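Local coordinates for predicted phosphatase, HAD family (Clostridium acetobutylicum, PDB 3MC1), which is a predicted hydrolase of the haloacid dehalogenase superfamily, probably removing phosphate groups from a substrate not yet identified, at residues 53-56 with 57-61; 70-73 with 74-77. One frame throughout, in Å; residues are numbered along the deposited sequence.

Contact 1 (53-56 with 57-61); sequences TSFM and EYYNF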
loop_
_atom_site.group_PDB
_atom_site.type_symbol
_atom_site.label_atom_id
_atom_site.label_comp_id
_atom_site.label_asym_id
_atom_site.label_seq_id
_atom_site.Cartn_x
_atom_site.Cartn_y
_atom_site.Cartn_z
ATOM N N THR A 53 -6.866 -1.611 -12.157
ATOM C CA THR A 53 -8.193 -1.192 -11.721
ATOM C C THR A 53 -8.371 0.319 -11.928
ATOM O O THR A 53 -9.430 0.779 -12.373
ATOM C CB THR A 53 -8.422 -1.540 -10.222
ATOM O OG1 THR A 53 -7.742 -0.592 -9.391
ATOM C CG2 THR A 53 -7.868 -2.911 -9.915
ATOM N N SER A 54 -7.324 1.087 -11.633
ATOM C CA SER A 54 -7.378 2.540 -11.770
ATOM C C SER A 54 -7.431 3.043 -13.218
ATOM O O SER A 54 -8.229 3.920 -13.535
ATOM C CB SER A 54 -6.192 3.182 -11.039
ATOM O OG SER A 54 -6.271 2.967 -9.632
ATOM N N PHE A 55 -6.586 2.504 -14.092
ATOM C CA PHE A 55 -6.595 2.938 -15.491
ATOM C C PHE A 55 -7.937 2.597 -16.144
ATOM O O PHE A 55 -8.473 3.374 -16.938
ATOM C CB PHE A 55 -5.449 2.285 -16.272
ATOM C CG PHE A 55 -4.124 2.993 -16.120
ATOM C CD1 PHE A 55 -3.993 4.335 -16.469
ATOM C CD2 PHE A 55 -3.005 2.312 -15.633
ATOM C CE1 PHE A 55 -2.769 4.992 -16.338
ATOM C CE2 PHE A 55 -1.777 2.958 -15.500
ATOM C CZ PHE A 55 -1.657 4.302 -15.853
HETATM N N MSE A 56 -8.478 1.433 -15.805
HETATM C CA MSE A 56 -9.759 1.004 -16.353
HETATM C C MSE A 56 -10.913 1.853 -15.827
HETATM O O MSE A 56 -11.788 2.263 -16.588
HETATM C CB MSE A 56 -10.010 -0.469 -16.023
HETATM C CG MSE A 56 -9.074 -1.419 -16.736
HETATM SE SE MSE A 56 -9.463 -3.258 -16.336
HETATM C CE MSE A 56 -11.002 -3.492 -17.495
ATOM N N GLU A 57 -10.899 2.129 -14.528
ATOM C CA GLU A 57 -11.954 2.915 -13.895
ATOM C C GLU A 57 -11.932 4.400 -14.240
ATOM O O GLU A 57 -12.967 4.979 -14.558
ATOM C CB GLU A 57 -11.877 2.767 -12.374
ATOM C CG GLU A 57 -13.084 3.326 -11.633
ATOM C CD GLU A 57 -12.869 3.400 -10.128
ATOM O OE1 GLU A 57 -12.259 2.462 -9.561
ATOM O OE2 GLU A 57 -13.322 4.393 -9.509
ATOM N N TYR A 58 -10.757 5.016 -14.174
ATOM C CA TYR A 58 -10.620 6.447 -14.443
ATOM C C TYR A 58 -10.435 6.843 -15.906
ATOM O O TYR A 58 -10.583 8.020 -16.259
ATOM C CB TYR A 58 -9.463 7.013 -13.617
ATOM C CG TYR A 58 -9.615 6.779 -12.131
ATOM C CD1 TYR A 58 -10.654 7.372 -11.420
ATOM C CD2 TYR A 58 -8.748 5.930 -11.446
ATOM C CE1 TYR A 58 -10.834 7.123 -10.063
ATOM C CE2 TYR A 58 -8.917 5.672 -10.088
ATOM C CZ TYR A 58 -9.965 6.272 -9.404
ATOM O OH TYR A 58 -10.161 6.012 -8.069
ATOM N N TYR A 59 -10.114 5.876 -16.758
ATOM C CA TYR A 59 -9.905 6.172 -18.170
ATOM C C TYR A 59 -10.591 5.175 -19.087
ATOM O O TYR A 59 -10.326 5.130 -20.285
ATOM C CB TYR A 59 -8.401 6.253 -18.459
ATOM C CG TYR A 59 -7.785 7.460 -17.795
ATOM C CD1 TYR A 59 -7.897 8.721 -18.375
ATOM C CD2 TYR A 59 -7.204 7.368 -16.527
ATOM C CE1 TYR A 59 -7.460 9.865 -17.709
ATOM C CE2 TYR A 59 -6.765 8.512 -15.848
ATOM C CZ TYR A 59 -6.901 9.756 -16.450
ATOM O OH TYR A 59 -6.515 10.899 -15.784
ATOM N N ASN A 60 -11.487 4.390 -18.502
ATOM C CA ASN A 60 -12.264 3.393 -19.226
ATOM C C ASN A 60 -11.475 2.483 -20.154
ATOM O O ASN A 60 -12.027 1.967 -21.121
ATOM C CB ASN A 60 -13.378 4.077 -20.026
ATOM C CG ASN A 60 -14.328 4.868 -19.143
ATOM O OD1 ASN A 60 -14.843 4.355 -18.145
ATOM N ND2 ASN A 60 -14.570 6.125 -19.510
ATOM N N PHE A 61 -10.190 2.282 -19.872
ATOM C CA PHE A 61 -9.378 1.399 -20.705
ATOM C C PHE A 61 -9.860 -0.028 -20.522
ATOM O O PHE A 61 -10.440 -0.366 -19.487
ATOM C CB PHE A 61 -7.899 1.441 -20.299
ATOM C CG PHE A 61 -7.185 2.707 -20.674
ATOM C CD1 PHE A 61 -7.586 3.461 -21.778
ATOM C CD2 PHE A 61 -6.059 3.110 -19.960
ATOM C CE1 PHE A 61 -6.871 4.598 -22.166
ATOM C CE2 PHE A 61 -5.336 4.243 -20.337
ATOM C CZ PHE A 61 -5.740 4.987 -21.441
#

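Contact 2 (70-73 with 74-77); sequences IDYY and RDYF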
loop_
_atom_site.group_PDB
_atom_site.type_symbol
_atom_site.label_atom_id
_atom_site.label_comp_id
_atom_site.label_asym_id
_atom_site.label_seq_id
_atom_site.Cartn_x
_atom_site.Cartn_y
_atom_site.Cartn_z
ATOM N N ILE A 70 0.136 0.338 -18.081
ATOM C CA ILE A 70 0.923 -0.071 -16.922
ATOM C C ILE A 70 2.393 -0.173 -17.318
ATOM O O ILE A 70 3.277 0.217 -16.559
ATOM C CB ILE A 70 0.419 -1.429 -16.363
ATOM C CG1 ILE A 70 -0.931 -1.223 -15.669
ATOM C CG2 ILE A 70 1.439 -2.020 -15.396
ATOM C CD1 ILE A 70 -1.618 -2.521 -15.216
ATOM N N ASP A 71 2.655 -0.679 -18.520
ATOM C CA ASP A 71 4.033 -0.794 -18.984
ATOM C C ASP A 71 4.707 0.561 -19.161
ATOM O O ASP A 71 5.880 0.713 -18.818
ATOM C CB ASP A 71 4.098 -1.594 -20.285
ATOM C CG ASP A 71 3.826 -3.060 -20.065
ATOM O OD1 ASP A 71 4.264 -3.585 -19.020
ATOM O OD2 ASP A 71 3.188 -3.694 -20.929
ATOM N N TYR A 72 3.982 1.548 -19.693
ATOM C CA TYR A 72 4.561 2.882 -19.866
ATOM C C TYR A 72 4.882 3.442 -18.484
ATOM O O TYR A 72 5.933 4.038 -18.261
ATOM C CB TYR A 72 3.588 3.842 -20.553
ATOM C CG TYR A 72 3.310 3.549 -22.006
ATOM C CD1 TYR A 72 4.320 3.107 -22.857
ATOM C CD2 TYR A 72 2.036 3.746 -22.538
ATOM C CE1 TYR A 72 4.066 2.864 -24.207
ATOM C CE2 TYR A 72 1.770 3.508 -23.882
ATOM C CZ TYR A 72 2.790 3.065 -24.710
ATOM O OH TYR A 72 2.525 2.807 -26.036
ATOM N N TYR A 73 3.938 3.266 -17.570
ATOM C CA TYR A 73 4.087 3.720 -16.198
ATOM C C TYR A 73 5.406 3.172 -15.657
ATOM O O TYR A 73 6.223 3.916 -15.113
ATOM C CB TYR A 73 2.914 3.186 -15.371
ATOM C CG TYR A 73 3.046 3.338 -13.868
ATOM C CD1 TYR A 73 2.320 4.308 -13.189
ATOM C CD2 TYR A 73 3.847 2.461 -13.118
ATOM C CE1 TYR A 73 2.370 4.403 -11.799
ATOM C CE2 TYR A 73 3.911 2.553 -11.725
ATOM C CZ TYR A 73 3.165 3.523 -11.075
ATOM O OH TYR A 73 3.173 3.600 -9.703
ATOM N N ARG A 74 5.620 1.869 -15.835
ATOM C CA ARG A 74 6.832 1.230 -15.331
ATOM C C ARG A 74 8.134 1.678 -15.977
ATOM O O ARG A 74 9.170 1.670 -15.319
ATOM C CB ARG A 74 6.688 -0.286 -15.402
ATOM C CG ARG A 74 5.687 -0.799 -14.368
ATOM C CD ARG A 74 5.374 -2.264 -14.554
ATOM N NE ARG A 74 4.402 -2.736 -13.573
ATOM C CZ ARG A 74 3.843 -3.941 -13.603
ATOM N NH1 ARG A 74 4.161 -4.791 -14.570
ATOM N NH2 ARG A 74 2.972 -4.300 -12.671
ATOM N N ASP A 75 8.088 2.065 -17.254
ATOM C CA ASP A 75 9.289 2.544 -17.932
ATOM C C ASP A 75 9.877 3.687 -17.127
ATOM O O ASP A 75 11.098 3.814 -17.010
ATOM C CB ASP A 75 8.978 3.072 -19.341
ATOM C CG ASP A 75 8.365 2.026 -20.240
ATOM O OD1 ASP A 75 8.756 0.844 -20.144
ATOM O OD2 ASP A 75 7.504 2.397 -21.065
ATOM N N TYR A 76 8.998 4.527 -16.588
ATOM C CA TYR A 76 9.417 5.670 -15.795
ATOM C C TYR A 76 9.570 5.344 -14.302
ATOM O O TYR A 76 10.503 5.811 -13.648
ATOM C CB TYR A 76 8.411 6.807 -15.943
ATOM C CG TYR A 76 8.777 8.033 -15.142
ATOM C CD1 TYR A 76 9.647 9.002 -15.658
ATOM C CD2 TYR A 76 8.293 8.209 -13.844
ATOM C CE1 TYR A 76 10.023 10.112 -14.895
ATOM C CE2 TYR A 76 8.661 9.305 -13.078
ATOM C CZ TYR A 76 9.524 10.255 -13.605
ATOM O OH TYR A 76 9.872 11.345 -12.840
ATOM N N PHE A 77 8.638 4.562 -13.764
ATOM C CA PHE A 77 8.678 4.218 -12.342
ATOM C C PHE A 77 9.882 3.392 -11.919
ATOM O O PHE A 77 10.521 3.684 -10.912
ATOM C CB PHE A 77 7.413 3.466 -11.937
ATOM C CG PHE A 77 7.317 3.221 -10.461
ATOM C CD1 PHE A 77 6.873 4.228 -9.617
ATOM C CD2 PHE A 77 7.713 2.003 -9.910
ATOM C CE1 PHE A 77 6.823 4.033 -8.237
ATOM C CE2 PHE A 77 7.665 1.798 -8.525
ATOM C CZ PHE A 77 7.220 2.815 -7.694
#

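Contact 1 (53-56 with 57-61)
Phe55 and Phe61 run side by side where helix 51-59 gives out, in the probable helical cap between strands 6-9 and 104-109. The apolar part rests on Phe55 CB, which meets the edge of the Phe61 ring near its plane, 3.8 Å from CD2, while Tyr59 CB sits over the centre of one face. Phe55 CG stands anti to its carbonyl carbon (chi1 -83°), which puts the ring off the flank of the helix, beside Phe61 and against Val26 and Leu30 of helix 19-31 and Ala69 of helix 63-81. On the neighbouring flank, Ser54 CB lies in the plane of the Tyr58 ring at its edge, 3.8 Å from CD2; Lys45 makes a cation-pi contact with that ring.

The polar part is backbone. Tyr58 N donates to Ser54 O at 2.8 Å, nearly straight at 165°, whereas Tyr59 N to Phe55 O is weak, bent to 130°. Asn60 takes positive phi, and its CA lies 2.9 Å from Met56 O in a CA-H...O contact. The selenomethionine Met56 brings CG within 3.2 Å of Phe61 O.

Bonding thus weakens as Asn60 turns the chain, and Phe61 packs back on the last turn through aromatic and CH...O contacts.

Contact 2 (70-73 with 74-77)
Tyr73 and Phe77, one turn apart on helix 63-81 of the probable cap, form the tightly packed side. Their rings are near parallel, planes at 21°, yet slid apart to a centroid distance of 5.4 Å. The closer touch is Tyr73 CE2 against Phe77 CB at 3.6 Å, and Tyr73 OH lies over one face of the Phe77 ring, 3.8 Å from CD1. Both CG atoms are anti to their backbone N, which sends the rings off the same side of the helix, toward Ser25 of helix 19-31. Phe77 meets Phe115 edge-to-face. Phe77 N donates to Tyr73 O at 2.8 Å.

Next to this pair Ile70 and Arg74 run side by side, Ile70 CG2 over the centre of one guanidinium face, 3.6 Å from Arg74 CZ; the extended arginine chain reaches Leu137 O through NH1.

The other side is looser and more polar, with Asp71 exposed. Asp75 OD2 lies at the Tyr72 ring edge, in its plane, 3.7 Å from CD1, and Asp71 OD1 stays 4.6 Å from Arg74 NH1, without contact. Asp75 N bonds Asp71 O at 3.0 Å, with a weak second branch to Tyr72 O.

A methyl on its face thus keeps the guanidinium's N-H edge for polar partners; one side of the helix packs rings and Ile70 against neighbouring helices, the other carries Asp71, Asp75 and the Tyr72 ring edge.

How the contacts relate
Contact 1 closes before contact 2 opens: residues 53-61 end helix 51-59, and residues 70-77 occupy the middle of helix 63-81, the next helix in the chain. Their centres are 16 Å apart, but the two meet directly where Phe55 CD2 packs 4.1 Å from Ile70 CG1. Both also lean on helix 19-31, through Phe55 and Tyr59 in one and Tyr73 and Phe77 in the other, so three helices pack together apart from the parallel sheet, between strands 6-9 and 104-109 in the chain, consistent with the cap domain of a HAD phosphatase. The sodium ion held by Asp10, Asp12 and Asp167 is about 11 Å from the side chains of both Ser54 and Tyr73.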